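Local structure of lipocalin AI-4 (Rhodnius prolixus, 5HA0) at residues 15-20 against 94-99; 29-34 against 48-53; 35-40 against 121-126. The protein binds the cysteinyl leukotriene LTD4 inside its lipocalin barrel and, as a secreted triabin-family lipocalin of a blood-feeding insect, probably sequesters this mediator. One frame throughout, in Å; residues are numbered along the deposited sequence.

Contact 1. Residues 15-20 against 94-99. With LTD ((5~{S},6~{R},7~{E},9~{E},11~{Z},14~{Z})-6-[(2~{R})-2-azanyl-3-(2-hydroxy-2-oxoethylamino)-3-oxidanylidene-propyl]sulfanyl-5-oxidanyl-icosa-7,9,11,14-tetraenoic acid), chain B.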
loop_
_atom_site.group_PDB
_atom_site.type_symbol
_atom_site.label_atom_id
_atom_site.label_comp_id
_atom_site.label_asym_id
_atom_site.label_seq_id
_atom_site.Cartn_x
_atom_site.Cartn_y
_atom_site.Cartn_z
ATOM N N GLY A 15 17.108 4.244 0.102
ATOM C CA GLY A 15 18.044 3.127 0.106
ATOM C C GLY A 15 17.417 1.772 0.409
ATOM O O GLY A 15 18.101 0.744 0.394
ATOM N N LYS A 16 16.116 1.753 0.668
ATOM C CA LYS A 16 15.459 0.522 1.081
ATOM C C LYS A 16 14.418 0.049 0.069
ATOM O O LYS A 16 13.806 -1.004 0.243
ATOM C CB LYS A 16 14.808 0.712 2.453
ATOM C CG LYS A 16 15.816 1.008 3.560
ATOM C CD LYS A 16 15.130 1.473 4.837
ATOM C CE LYS A 16 16.133 1.777 5.936
ATOM N NZ LYS A 16 15.457 2.302 7.160
ATOM N N ILE A 17 14.229 0.817 -0.995
ATOM C CA ILE A 17 13.249 0.506 -2.041
ATOM C C ILE A 17 13.908 -0.187 -3.230
ATOM O O ILE A 17 15.042 0.135 -3.594
ATOM C CB ILE A 17 12.541 1.798 -2.521
ATOM C CG1 ILE A 17 11.714 2.395 -1.380
ATOM C CG2 ILE A 17 11.663 1.544 -3.742
ATOM C CD1 ILE A 17 11.073 3.726 -1.719
ATOM N N MET A 18 13.196 -1.142 -3.824
ATOM C CA MET A 18 13.672 -1.864 -5.001
ATOM C C MET A 18 14.129 -0.932 -6.109
ATOM O O MET A 18 13.613 0.171 -6.268
ATOM C CB MET A 18 12.574 -2.770 -5.550
ATOM C CG MET A 18 11.397 -2.002 -6.120
ATOM S SD MET A 18 10.059 -3.070 -6.653
ATOM C CE MET A 18 10.848 -4.003 -7.966
ATOM N N SER A 19 15.095 -1.400 -6.889
ATOM C CA SER A 19 15.498 -0.695 -8.091
ATOM C C SER A 19 14.592 -1.100 -9.245
ATOM O O SER A 19 14.056 -2.213 -9.263
ATOM C CB SER A 19 16.957 -0.994 -8.430
ATOM O OG SER A 19 17.169 -2.393 -8.486
ATOM N N GLY A 20 14.391 -0.183 -10.181
ATOM C CA GLY A 20 13.689 -0.479 -11.414
ATOM C C GLY A 20 12.212 -0.810 -11.299
ATOM O O GLY A 20 11.701 -1.617 -12.080
ATOM N N TYR A 94 -0.442 7.994 1.145
ATOM C CA TYR A 94 0.805 7.885 0.392
ATOM C C TYR A 94 1.334 6.471 0.445
ATOM O O TYR A 94 1.218 5.813 1.474
ATOM C CB TYR A 94 1.851 8.853 0.955
ATOM C CG TYR A 94 1.406 10.293 0.876
ATOM C CD1 TYR A 94 0.519 10.822 1.809
ATOM C CD2 TYR A 94 1.844 11.122 -0.148
ATOM C CE1 TYR A 94 0.077 12.128 1.714
ATOM C CE2 TYR A 94 1.422 12.421 -0.241
ATOM C CZ TYR A 94 0.545 12.926 0.695
ATOM O OH TYR A 94 0.113 14.226 0.612
ATOM N N MET A 95 1.934 6.003 -0.643
ATOM C CA MET A 95 2.467 4.655 -0.691
ATOM C C MET A 95 3.697 4.547 -1.582
ATOM O O MET A 95 3.905 5.345 -2.507
ATOM C CB MET A 95 1.380 3.671 -1.169
ATOM C CG MET A 95 0.807 4.005 -2.559
ATOM S SD MET A 95 0.641 2.575 -3.651
ATOM C CE MET A 95 2.381 2.257 -3.569
ATOM N N ALA A 96 4.525 3.553 -1.292
ATOM C CA ALA A 96 5.621 3.173 -2.164
ATOM C C ALA A 96 5.697 1.654 -2.219
ATOM O O ALA A 96 5.479 0.983 -1.205
ATOM C CB ALA A 96 6.936 3.753 -1.668
ATOM N N VAL A 97 6.015 1.104 -3.387
ATOM C CA VAL A 97 6.259 -0.335 -3.485
ATOM C C VAL A 97 7.710 -0.620 -3.113
ATOM O O VAL A 97 8.646 -0.179 -3.788
ATOM C CB VAL A 97 5.949 -0.877 -4.891
ATOM C CG1 VAL A 97 6.221 -2.383 -4.973
ATOM C CG2 VAL A 97 4.512 -0.578 -5.255
ATOM N N VAL A 98 7.894 -1.349 -2.017
ATOM C CA VAL A 98 9.224 -1.655 -1.516
ATOM C C VAL A 98 9.869 -2.795 -2.319
ATOM O O VAL A 98 11.019 -2.695 -2.728
ATOM C CB VAL A 98 9.185 -2.018 -0.022
ATOM C CG1 VAL A 98 10.580 -2.335 0.492
ATOM C CG2 VAL A 98 8.577 -0.877 0.781
ATOM N N GLU A 99 9.123 -3.880 -2.519
ATOM C CA GLU A 99 9.602 -5.009 -3.302
ATOM C C GLU A 99 8.405 -5.684 -3.931
ATOM O O GLU A 99 7.373 -5.781 -3.289
ATOM C CB GLU A 99 10.354 -6.027 -2.431
ATOM C CG GLU A 99 11.598 -5.544 -1.715
ATOM C CD GLU A 99 12.775 -5.318 -2.640
ATOM O OE1 GLU A 99 12.760 -5.820 -3.786
ATOM O OE2 GLU A 99 13.731 -4.636 -2.213
HETATM O O2 LTD B . -1.696 2.386 6.322
HETATM C C1 LTD B . -2.221 1.781 7.279
HETATM O O1 LTD B . -2.617 0.597 7.184
HETATM C C2 LTD B . -2.373 2.506 8.590
HETATM C C3 LTD B . -3.840 2.840 8.841
HETATM C C4 LTD B . -4.501 3.420 7.594
HETATM C C5 LTD B . -5.899 3.918 7.931
HETATM O O3 LTD B . -6.763 2.814 8.214
HETATM C C6 LTD B . -6.493 4.750 6.800
HETATM C C7 LTD B . -6.665 3.938 5.528
HETATM C C8 LTD B . -6.004 4.238 4.402
HETATM C C9 LTD B . -6.206 3.450 3.181
HETATM C C10 LTD B . -5.697 3.792 1.994
HETATM C C11 LTD B . -5.981 2.939 0.838
HETATM C C12 LTD B . -5.546 3.127 -0.413
HETATM C C13 LTD B . -4.651 4.260 -0.862
HETATM C C14 LTD B . -3.208 3.967 -0.493
HETATM C C15 LTD B . -2.407 3.145 -1.176
HETATM C C16 LTD B . -2.850 2.405 -2.419
HETATM C C17 LTD B . -2.369 0.958 -2.384
HETATM C C18 LTD B . -2.588 0.300 -3.742
HETATM C C19 LTD B . -2.377 -1.205 -3.693
HETATM C C20 LTD B . -2.580 -1.812 -5.067
HETATM O O32 LTD B . -11.866 1.917 4.189
HETATM C C21 LTD B . -11.101 2.822 4.573
HETATM O O31 LTD B . -9.910 2.614 4.878
HETATM C CA3 LTD B . -11.619 4.231 4.678
HETATM N N3 LTD B . -10.602 5.121 5.214
HETATM C C22 LTD B . -10.972 6.235 5.845
HETATM O O33 LTD B . -12.147 6.533 5.982
HETATM C CA2 LTD B . -9.914 7.153 6.390
HETATM C CB2 LTD B . -8.506 6.614 6.156
HETATM S SG2 LTD B . -8.091 5.361 7.382
HETATM N N2 LTD B . -10.151 7.339 7.835
#

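Contact 2. Residues 29-34 against 48-53. With LTD ((5~{S},6~{R},7~{E},9~{E},11~{Z},14~{Z})-6-[(2~{R})-2-azanyl-3-(2-hydroxy-2-oxoethylamino)-3-oxidanylidene-propyl]sulfanyl-5-oxidanyl-icosa-7,9,11,14-tetraenoic acid), chain B.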
loop_
_atom_site.group_PDB
_atom_site.type_symbol
_atom_site.label_atom_id
_atom_site.label_comp_id
_atom_site.label_asym_id
_atom_site.label_seq_id
_atom_site.Cartn_x
_atom_site.Cartn_y
_atom_site.Cartn_z
ATOM N N GLY A 29 -4.422 -5.473 -12.830
ATOM C CA GLY A 29 -5.037 -6.606 -12.160
ATOM C C GLY A 29 -5.479 -6.330 -10.731
ATOM O O GLY A 29 -5.636 -5.184 -10.320
ATOM N N ASP A 30 -5.703 -7.408 -9.985
ATOM C CA ASP A 30 -6.203 -7.330 -8.614
ATOM C C ASP A 30 -5.106 -7.659 -7.628
ATOM O O ASP A 30 -4.269 -8.507 -7.908
ATOM C CB ASP A 30 -7.359 -8.302 -8.391
ATOM C CG ASP A 30 -8.602 -7.930 -9.160
ATOM O OD1 ASP A 30 -8.719 -6.757 -9.568
ATOM O OD2 ASP A 30 -9.468 -8.813 -9.325
ATOM N N TRP A 31 -5.157 -7.018 -6.469
ATOM C CA TRP A 31 -4.211 -7.284 -5.380
ATOM C C TRP A 31 -4.987 -7.464 -4.089
ATOM O O TRP A 31 -5.758 -6.581 -3.711
ATOM C CB TRP A 31 -3.220 -6.134 -5.187
ATOM C CG TRP A 31 -2.087 -6.017 -6.187
ATOM C CD1 TRP A 31 -1.950 -5.065 -7.168
ATOM C CD2 TRP A 31 -0.913 -6.835 -6.263
ATOM N NE1 TRP A 31 -0.782 -5.256 -7.856
ATOM C CE2 TRP A 31 -0.123 -6.335 -7.323
ATOM C CE3 TRP A 31 -0.457 -7.949 -5.549
ATOM C CZ2 TRP A 31 1.100 -6.906 -7.683
ATOM C CZ3 TRP A 31 0.756 -8.519 -5.907
ATOM C CH2 TRP A 31 1.524 -7.992 -6.962
ATOM N N TYR A 32 -4.774 -8.585 -3.400
ATOM C CA TYR A 32 -5.402 -8.798 -2.100
ATOM C C TYR A 32 -4.472 -8.387 -0.973
ATOM O O TYR A 32 -3.311 -8.773 -0.954
ATOM C CB TYR A 32 -5.789 -10.268 -1.916
ATOM C CG TYR A 32 -6.834 -10.744 -2.903
ATOM C CD1 TYR A 32 -6.472 -11.167 -4.181
ATOM C CD2 TYR A 32 -8.183 -10.767 -2.563
ATOM C CE1 TYR A 32 -7.425 -11.596 -5.092
ATOM C CE2 TYR A 32 -9.142 -11.199 -3.457
ATOM C CZ TYR A 32 -8.756 -11.614 -4.719
ATOM O OH TYR A 32 -9.710 -12.037 -5.617
ATOM N N LEU A 33 -4.980 -7.617 -0.019
ATOM C CA LEU A 33 -4.172 -7.227 1.135
ATOM C C LEU A 33 -4.232 -8.328 2.176
ATOM O O LEU A 33 -5.197 -8.419 2.929
ATOM C CB LEU A 33 -4.671 -5.898 1.704
ATOM C CG LEU A 33 -3.957 -5.342 2.937
ATOM C CD1 LEU A 33 -2.451 -5.357 2.774
ATOM C CD2 LEU A 33 -4.432 -3.926 3.236
ATOM N N THR A 34 -3.207 -9.171 2.210
ATOM C CA THR A 34 -3.301 -10.384 3.021
ATOM C C THR A 34 -2.632 -10.259 4.396
ATOM O O THR A 34 -3.013 -10.977 5.310
ATOM C CB THR A 34 -2.694 -11.614 2.285
ATOM O OG1 THR A 34 -1.311 -11.372 1.976
ATOM C CG2 THR A 34 -3.466 -11.916 0.989
ATOM N N TYR A 48 -7.969 -4.967 -3.877
ATOM C CA TYR A 48 -7.668 -3.733 -4.580
ATOM C C TYR A 48 -7.730 -3.977 -6.072
ATOM O O TYR A 48 -6.954 -4.754 -6.617
ATOM C CB TYR A 48 -6.286 -3.207 -4.169
ATOM C CG TYR A 48 -6.279 -2.595 -2.796
ATOM C CD1 TYR A 48 -6.407 -3.386 -1.662
ATOM C CD2 TYR A 48 -6.138 -1.217 -2.622
ATOM C CE1 TYR A 48 -6.421 -2.828 -0.387
ATOM C CE2 TYR A 48 -6.146 -0.649 -1.354
ATOM C CZ TYR A 48 -6.281 -1.456 -0.235
ATOM O OH TYR A 48 -6.298 -0.904 1.032
ATOM N N GLN A 49 -8.665 -3.300 -6.725
ATOM C CA GLN A 49 -8.847 -3.395 -8.165
ATOM C C GLN A 49 -8.165 -2.214 -8.827
ATOM O O GLN A 49 -8.417 -1.070 -8.458
ATOM C CB GLN A 49 -10.330 -3.423 -8.508
ATOM C CG GLN A 49 -11.047 -4.615 -7.892
ATOM C CD GLN A 49 -12.496 -4.713 -8.317
ATOM O OE1 GLN A 49 -13.393 -4.720 -7.475
ATOM N NE2 GLN A 49 -12.732 -4.801 -9.624
ATOM N N THR A 50 -7.309 -2.486 -9.803
ATOM C CA THR A 50 -6.602 -1.400 -10.469
ATOM C C THR A 50 -7.156 -1.144 -11.861
ATOM O O THR A 50 -7.700 -2.041 -12.520
ATOM C CB THR A 50 -5.081 -1.672 -10.603
ATOM O OG1 THR A 50 -4.858 -2.751 -11.519
ATOM C CG2 THR A 50 -4.420 -1.957 -9.252
ATOM N N GLY A 51 -7.020 0.103 -12.305
ATOM C CA GLY A 51 -7.369 0.470 -13.664
ATOM C C GLY A 51 -6.315 1.407 -14.232
ATOM O O GLY A 51 -5.313 1.702 -13.570
ATOM N N SER A 52 -6.544 1.878 -15.456
ATOM C CA SER A 52 -5.625 2.818 -16.101
ATOM C C SER A 52 -5.434 4.085 -15.293
ATOM O O SER A 52 -6.306 4.480 -14.522
ATOM C CB SER A 52 -6.134 3.212 -17.487
ATOM O OG SER A 52 -6.423 2.083 -18.280
ATOM N N ASN A 53 -4.274 4.706 -15.470
ATOM C CA ASN A 53 -3.983 6.030 -14.921
ATOM C C ASN A 53 -4.074 6.093 -13.410
ATOM O O ASN A 53 -4.609 7.050 -12.845
ATOM C CB ASN A 53 -4.912 7.069 -15.538
ATOM C CG ASN A 53 -4.753 7.158 -17.036
ATOM O OD1 ASN A 53 -3.634 7.150 -17.550
ATOM N ND2 ASN A 53 -5.871 7.222 -17.749
HETATM O O2 LTD B . -1.696 2.386 6.322
HETATM C C1 LTD B . -2.221 1.781 7.279
HETATM O O1 LTD B . -2.617 0.597 7.184
HETATM C C2 LTD B . -2.373 2.506 8.590
HETATM C C3 LTD B . -3.840 2.840 8.841
HETATM C C4 LTD B . -4.501 3.420 7.594
HETATM C C5 LTD B . -5.899 3.918 7.931
HETATM O O3 LTD B . -6.763 2.814 8.214
HETATM C C6 LTD B . -6.493 4.750 6.800
HETATM C C7 LTD B . -6.665 3.938 5.528
HETATM C C8 LTD B . -6.004 4.238 4.402
HETATM C C9 LTD B . -6.206 3.450 3.181
HETATM C C10 LTD B . -5.697 3.792 1.994
HETATM C C11 LTD B . -5.981 2.939 0.838
HETATM C C12 LTD B . -5.546 3.127 -0.413
HETATM C C13 LTD B . -4.651 4.260 -0.862
HETATM C C14 LTD B . -3.208 3.967 -0.493
HETATM C C15 LTD B . -2.407 3.145 -1.176
HETATM C C16 LTD B . -2.850 2.405 -2.419
HETATM C C17 LTD B . -2.369 0.958 -2.384
HETATM C C18 LTD B . -2.588 0.300 -3.742
HETATM C C19 LTD B . -2.377 -1.205 -3.693
HETATM C C20 LTD B . -2.580 -1.812 -5.067
HETATM O O32 LTD B . -11.866 1.917 4.189
HETATM C C21 LTD B . -11.101 2.822 4.573
HETATM O O31 LTD B . -9.910 2.614 4.878
HETATM C CA3 LTD B . -11.619 4.231 4.678
HETATM N N3 LTD B . -10.602 5.121 5.214
HETATM C C22 LTD B . -10.972 6.235 5.845
HETATM O O33 LTD B . -12.147 6.533 5.982
HETATM C CA2 LTD B . -9.914 7.153 6.390
HETATM C CB2 LTD B . -8.506 6.614 6.156
HETATM S SG2 LTD B . -8.091 5.361 7.382
HETATM N N2 LTD B . -10.151 7.339 7.835
HETATM O O HOH W 1 -6.305 -3.755 -14.190
#

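Contact 3. Residues 35-40 against 121-126. With LTD ((5~{S},6~{R},7~{E},9~{E},11~{Z},14~{Z})-6-[(2~{R})-2-azanyl-3-(2-hydroxy-2-oxoethylamino)-3-oxidanylidene-propyl]sulfanyl-5-oxidanyl-icosa-7,9,11,14-tetraenoic acid), chain B.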
loop_
_atom_site.group_PDB
_atom_site.type_symbol
_atom_site.label_atom_id
_atom_site.label_comp_id
_atom_site.label_asym_id
_atom_site.label_seq_id
_atom_site.Cartn_x
_atom_site.Cartn_y
_atom_site.Cartn_z
ATOM N N HIS A 35 -1.616 -9.402 4.527
ATOM C CA HIS A 35 -0.896 -9.234 5.792
ATOM C C HIS A 35 -0.476 -7.793 5.981
ATOM O O HIS A 35 -0.310 -7.071 5.008
ATOM C CB HIS A 35 0.374 -10.092 5.850
ATOM C CG HIS A 35 0.147 -11.555 5.677
ATOM N ND1 HIS A 35 -0.229 -12.115 4.474
ATOM C CD2 HIS A 35 0.317 -12.588 6.536
ATOM C CE1 HIS A 35 -0.335 -13.424 4.617
ATOM N NE2 HIS A 35 -0.005 -13.735 5.856
ATOM N N SER A 36 -0.266 -7.381 7.224
ATOM C CA SER A 36 0.274 -6.053 7.479
ATOM C C SER A 36 0.999 -6.038 8.815
ATOM O O SER A 36 0.736 -6.873 9.684
ATOM C CB SER A 36 -0.835 -4.998 7.452
ATOM O OG SER A 36 -1.832 -5.290 8.411
ATOM N N ARG A 37 1.922 -5.102 8.988
ATOM C CA ARG A 37 2.644 -4.989 10.248
ATOM C C ARG A 37 1.690 -4.691 11.402
ATOM O O ARG A 37 1.749 -5.343 12.450
ATOM C CB ARG A 37 3.718 -3.896 10.147
ATOM C CG ARG A 37 4.543 -3.754 11.408
ATOM C CD ARG A 37 5.352 -2.456 11.428
ATOM N NE ARG A 37 4.456 -1.309 11.522
ATOM C CZ ARG A 37 4.772 -0.070 11.164
ATOM N NH1 ARG A 37 5.983 0.201 10.685
ATOM N NH2 ARG A 37 3.868 0.892 11.279
ATOM N N ASP A 38 0.820 -3.707 11.201
ATOM C CA ASP A 38 -0.161 -3.284 12.202
ATOM C C ASP A 38 -1.527 -3.648 11.660
ATOM O O ASP A 38 -1.765 -3.510 10.464
ATOM C CB ASP A 38 -0.103 -1.768 12.468
ATOM C CG ASP A 38 1.268 -1.281 12.898
ATOM O OD1 ASP A 38 2.095 -2.091 13.360
ATOM O OD2 ASP A 38 1.507 -0.058 12.763
ATOM N N SER A 39 -2.426 -4.101 12.524
ATOM C CA SER A 39 -3.761 -4.446 12.057
ATOM C C SER A 39 -4.822 -4.078 13.076
ATOM O O SER A 39 -4.541 -3.931 14.260
ATOM C CB SER A 39 -3.840 -5.938 11.714
ATOM O OG SER A 39 -3.606 -6.761 12.836
ATOM N N GLU A 40 -6.044 -3.930 12.587
ATOM C CA GLU A 40 -7.192 -3.653 13.430
ATOM C C GLU A 40 -8.030 -4.911 13.566
ATOM O O GLU A 40 -7.804 -5.890 12.849
ATOM C CB GLU A 40 -8.043 -2.532 12.832
ATOM C CG GLU A 40 -7.304 -1.232 12.602
ATOM C CD GLU A 40 -8.245 -0.079 12.312
ATOM O OE1 GLU A 40 -8.849 -0.066 11.215
ATOM O OE2 GLU A 40 -8.389 0.807 13.182
ATOM N N ASP A 121 1.354 4.961 9.766
ATOM C CA ASP A 121 1.933 4.233 8.644
ATOM C C ASP A 121 1.838 2.725 8.848
ATOM O O ASP A 121 1.325 2.247 9.870
ATOM C CB ASP A 121 3.388 4.670 8.363
ATOM C CG ASP A 121 4.360 4.336 9.479
ATOM O OD1 ASP A 121 3.986 3.681 10.470
ATOM O OD2 ASP A 121 5.542 4.733 9.341
ATOM N N ASN A 122 2.318 1.982 7.861
ATOM C CA ASN A 122 2.204 0.538 7.893
ATOM C C ASN A 122 3.060 -0.072 6.818
ATOM O O ASN A 122 3.408 0.602 5.837
ATOM C CB ASN A 122 0.747 0.121 7.696
ATOM C CG ASN A 122 0.368 -1.099 8.500
ATOM O OD1 ASN A 122 1.226 -1.832 8.999
ATOM N ND2 ASN A 122 -0.936 -1.342 8.611
ATOM N N PHE A 123 3.408 -1.340 7.005
ATOM C CA PHE A 123 3.924 -2.134 5.895
ATOM C C PHE A 123 2.864 -3.155 5.539
ATOM O O PHE A 123 2.264 -3.781 6.419
ATOM C CB PHE A 123 5.253 -2.803 6.234
ATOM C CG PHE A 123 6.426 -1.859 6.233
ATOM C CD1 PHE A 123 6.768 -1.157 7.373
ATOM C CD2 PHE A 123 7.174 -1.677 5.082
ATOM C CE1 PHE A 123 7.863 -0.294 7.374
ATOM C CE2 PHE A 123 8.252 -0.815 5.071
ATOM C CZ PHE A 123 8.602 -0.131 6.219
ATOM N N LEU A 124 2.640 -3.306 4.240
ATOM C CA LEU A 124 1.527 -4.086 3.718
ATOM C C LEU A 124 2.026 -5.166 2.784
ATOM O O LEU A 124 2.852 -4.901 1.917
ATOM C CB LEU A 124 0.561 -3.181 2.953
ATOM C CG LEU A 124 0.075 -1.907 3.649
ATOM C CD1 LEU A 124 -0.756 -1.083 2.670
ATOM C CD2 LEU A 124 -0.737 -2.241 4.873
ATOM N N LEU A 125 1.518 -6.382 2.936
ATOM C CA LEU A 125 1.807 -7.427 1.977
ATOM C C LEU A 125 0.568 -7.712 1.142
ATOM O O LEU A 125 -0.487 -8.137 1.665
ATOM C CB LEU A 125 2.273 -8.711 2.672
ATOM C CG LEU A 125 2.614 -9.867 1.729
ATOM C CD1 LEU A 125 3.802 -9.507 0.845
ATOM C CD2 LEU A 125 2.891 -11.159 2.510
ATOM N N PHE A 126 0.717 -7.473 -0.159
ATOM C CA PHE A 126 -0.306 -7.789 -1.142
ATOM C C PHE A 126 0.029 -9.064 -1.890
ATOM O O PHE A 126 1.196 -9.364 -2.142
ATOM C CB PHE A 126 -0.462 -6.631 -2.132
ATOM C CG PHE A 126 -1.051 -5.390 -1.527
ATOM C CD1 PHE A 126 -0.246 -4.462 -0.880
ATOM C CD2 PHE A 126 -2.410 -5.151 -1.614
ATOM C CE1 PHE A 126 -0.791 -3.324 -0.318
ATOM C CE2 PHE A 126 -2.958 -4.011 -1.053
ATOM C CZ PHE A 126 -2.145 -3.092 -0.420
HETATM O O2 LTD B . -1.696 2.386 6.322
HETATM C C1 LTD B . -2.221 1.781 7.279
HETATM O O1 LTD B . -2.617 0.597 7.184
HETATM C C2 LTD B . -2.373 2.506 8.590
HETATM C C3 LTD B . -3.840 2.840 8.841
HETATM C C4 LTD B . -4.501 3.420 7.594
HETATM C C5 LTD B . -5.899 3.918 7.931
HETATM O O3 LTD B . -6.763 2.814 8.214
HETATM C C6 LTD B . -6.493 4.750 6.800
HETATM C C7 LTD B . -6.665 3.938 5.528
HETATM C C8 LTD B . -6.004 4.238 4.402
HETATM C C9 LTD B . -6.206 3.450 3.181
HETATM C C10 LTD B . -5.697 3.792 1.994
HETATM C C11 LTD B . -5.981 2.939 0.838
HETATM C C12 LTD B . -5.546 3.127 -0.413
HETATM C C13 LTD B . -4.651 4.260 -0.862
HETATM C C14 LTD B . -3.208 3.967 -0.493
HETATM C C15 LTD B . -2.407 3.145 -1.176
HETATM C C16 LTD B . -2.850 2.405 -2.419
HETATM C C17 LTD B . -2.369 0.958 -2.384
HETATM C C18 LTD B . -2.588 0.300 -3.742
HETATM C C19 LTD B . -2.377 -1.205 -3.693
HETATM C C20 LTD B . -2.580 -1.812 -5.067
HETATM O O32 LTD B . -11.866 1.917 4.189
HETATM C C21 LTD B . -11.101 2.822 4.573
HETATM O O31 LTD B . -9.910 2.614 4.878
HETATM C CA3 LTD B . -11.619 4.231 4.678
HETATM N N3 LTD B . -10.602 5.121 5.214
HETATM C C22 LTD B . -10.972 6.235 5.845
HETATM O O33 LTD B . -12.147 6.533 5.982
HETATM C CA2 LTD B . -9.914 7.153 6.390
HETATM C CB2 LTD B . -8.506 6.614 6.156
HETATM S SG2 LTD B . -8.091 5.361 7.382
HETATM N N2 LTD B . -10.151 7.339 7.835
HETATM O O HOH W 2 7.090 2.852 10.248
HETATM O O HOH W 3 -0.382 1.818 11.890
#

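Contact 1. Residues 15-20 against 94-99
Met18 N donates to Val98 O at 2.9 Å with an N-H...O angle of 151°, and this backbone bond anchors the loop 15-20 to strand 94-99. Packing is tightest around the acceptor. Met18 CB and CG lie 3.2 and 3.5 Å from Val98 O, beside the hydrogen bond. With CG between the backbone N and the carbonyl carbon (chi1 67°) and an extended chi2 (-176°), Met18 SD comes within 4.2 Å of Val97 CG1. Beside it, the branch methyl CG2 of Ile17 abuts Val97 O at 3.5 Å, and Ile17 CD1 packs on Ala96 CB. Glu99, bent at chi2, belongs to the same packed region, bringing OE1 to 3.5 Å from Met18 CB; its OE2 makes a long, weak ion pair with Lys141.

The strand belongs to the antiparallel lipocalin barrel, and Val98 and Glu99 form a classic beta bulge there, both facing Leu107 of strand 105-112. The loop thus attaches at the bulge, through Val98 O. Further back, Met95 CG meets C15 of the leukotriene tail at 3.6 Å, so one strand carries the loop at one end and lines the pocket at the other.

The solvent side is that of Lys16. Its side chain leads away from the strand, Lys16 CB staying 5.6 Å from Val98 CG1, while its carbonyl O rests against that methyl and accepts a hydrogen bond from Lys141 NZ.

Contact 2. Residues 29-34 against 48-53
Trp31 and Tyr48 face each other as an antiparallel hydrogen-bonded pair: Trp31 N gives to Tyr48 O at 2.9 Å, and Tyr48 N to Trp31 O at 2.7 Å with a nearly straight N-H...O angle of 165°. Two residues along, beyond the non-hydrogen-bonded pair Asp30-Gln49, Gly29 O accepts twice, from Thr50 N and from Thr50 OG1. The hydroxyl bond, 2.8 Å from Thr50 OG1 to Gly29 O, lies in the carbonyl plane on a lone pair, whereas the amide is tilted 25° from it. Thr50 can add this second bond because chi1 of 68° sets OG1 between its backbone N and carbonyl carbon. A water joins Gly29 N to Thr50 O across the same end.

These two strands, 30-36 and 46-51, make a hairpin of the lipocalin barrel; the axes of the parts 30-34 and 48-51 come within 4.9 Å. Asp30 and Gln49 run side by side on one face, Asp30 OD1 being 3.6 Å from Gln49 CG. On the other, Trp31 and Tyr48 turn to the ligand: Trp31 CD1 stands 3.9 Å from C20, the end of the leukotriene tail, and C12 lies at the Tyr48 ring edge in its plane. Leu33 CB packs against Tyr48 CE1.

The next shell fixes both rings. Tyr48 OH is hydrogen-bonded to Glu46 OE1 and Arg110 NH1, with Phe58 stacked on its ring; Trp31 NE1 bonds to Phe26 O, and Arg128 makes a cation-pi contact with the indole.

Contact 3. Residues 35-40 against 121-126
His35 pairs with Leu125 in an antiparallel hydrogen-bonded pair: Leu125 N gives to His35 O at 2.8 Å with an angle of 172°, while the return bond from His35 N is weak. Their side chains run alongside each other, His35 ND1 resting 3.8 Å from Leu125 CD2.

Ser36 comes next, its CB against Leu124 CD2 and its hydroxyl turned forward to bond Asp38 O.

At Arg37 the strand pairing ends with its N giving to Phe123 O. CG anti to the backbone N (chi1 -178°) and a bend at chi3 bring the guanidinium, with Asn122 CA over one face, to Asp121, whose OD1 receives NH2 at 2.9 Å. That oxygen lies in the guanidinium plane, but Arg37 approaches it from above the carboxylate plane. Arg37 also holds Asp38 side-on through NE and NH2, completing a three-residue salt-bridge network, and NH1 meets the edge of the Phe123 ring.

Asp38 N closes the exchange with Asn122, giving to OD1 at 2.9 Å while Asn122 ND2 gives to Asp38 O at 3.0 Å, from the face of that carbonyl opposite to Ser36 OG. This fixes the amide's rotation and leaves the other N-H of ND2 pointing at the leukotriene carboxylate, where it bonds to O1 at 2.9 Å with an angle of 170°, consistent with the loop positioning Asn122 for the ligand.

Asp121 OD2 is bonded to Tyr109 OH on strand 105-112, which flanks strand 120-127 in the lipocalin barrel; strand 151-152 pairs with strand 30-36 through Ser36 and Asn151.

All three contacts reach the same curled antiparallel sheet and the leukotriene bound within it. Contacts 2 and 3 share strand 30-36 and touch directly: Tyr48 CD1 packs 3.6 Å from Phe126 CE2, and Trp31 CE3 lies 3.7 Å from Phe126 CB, so that Trp31, Tyr48 and Phe126 gather at the end of the tail. Contact 3 also holds the C1 carboxylate; Arg110 NE and Lys61 N add hydrogen bonds to the ligand. Contact 1 touches neither, its nearest atoms about 7 Å from contact 2 and about 4 Å from contact 3, and meets the tail through Met95. Along the chain, contact 2 is nested within the loop closed by contact 1, whereas contact 3 crosses both.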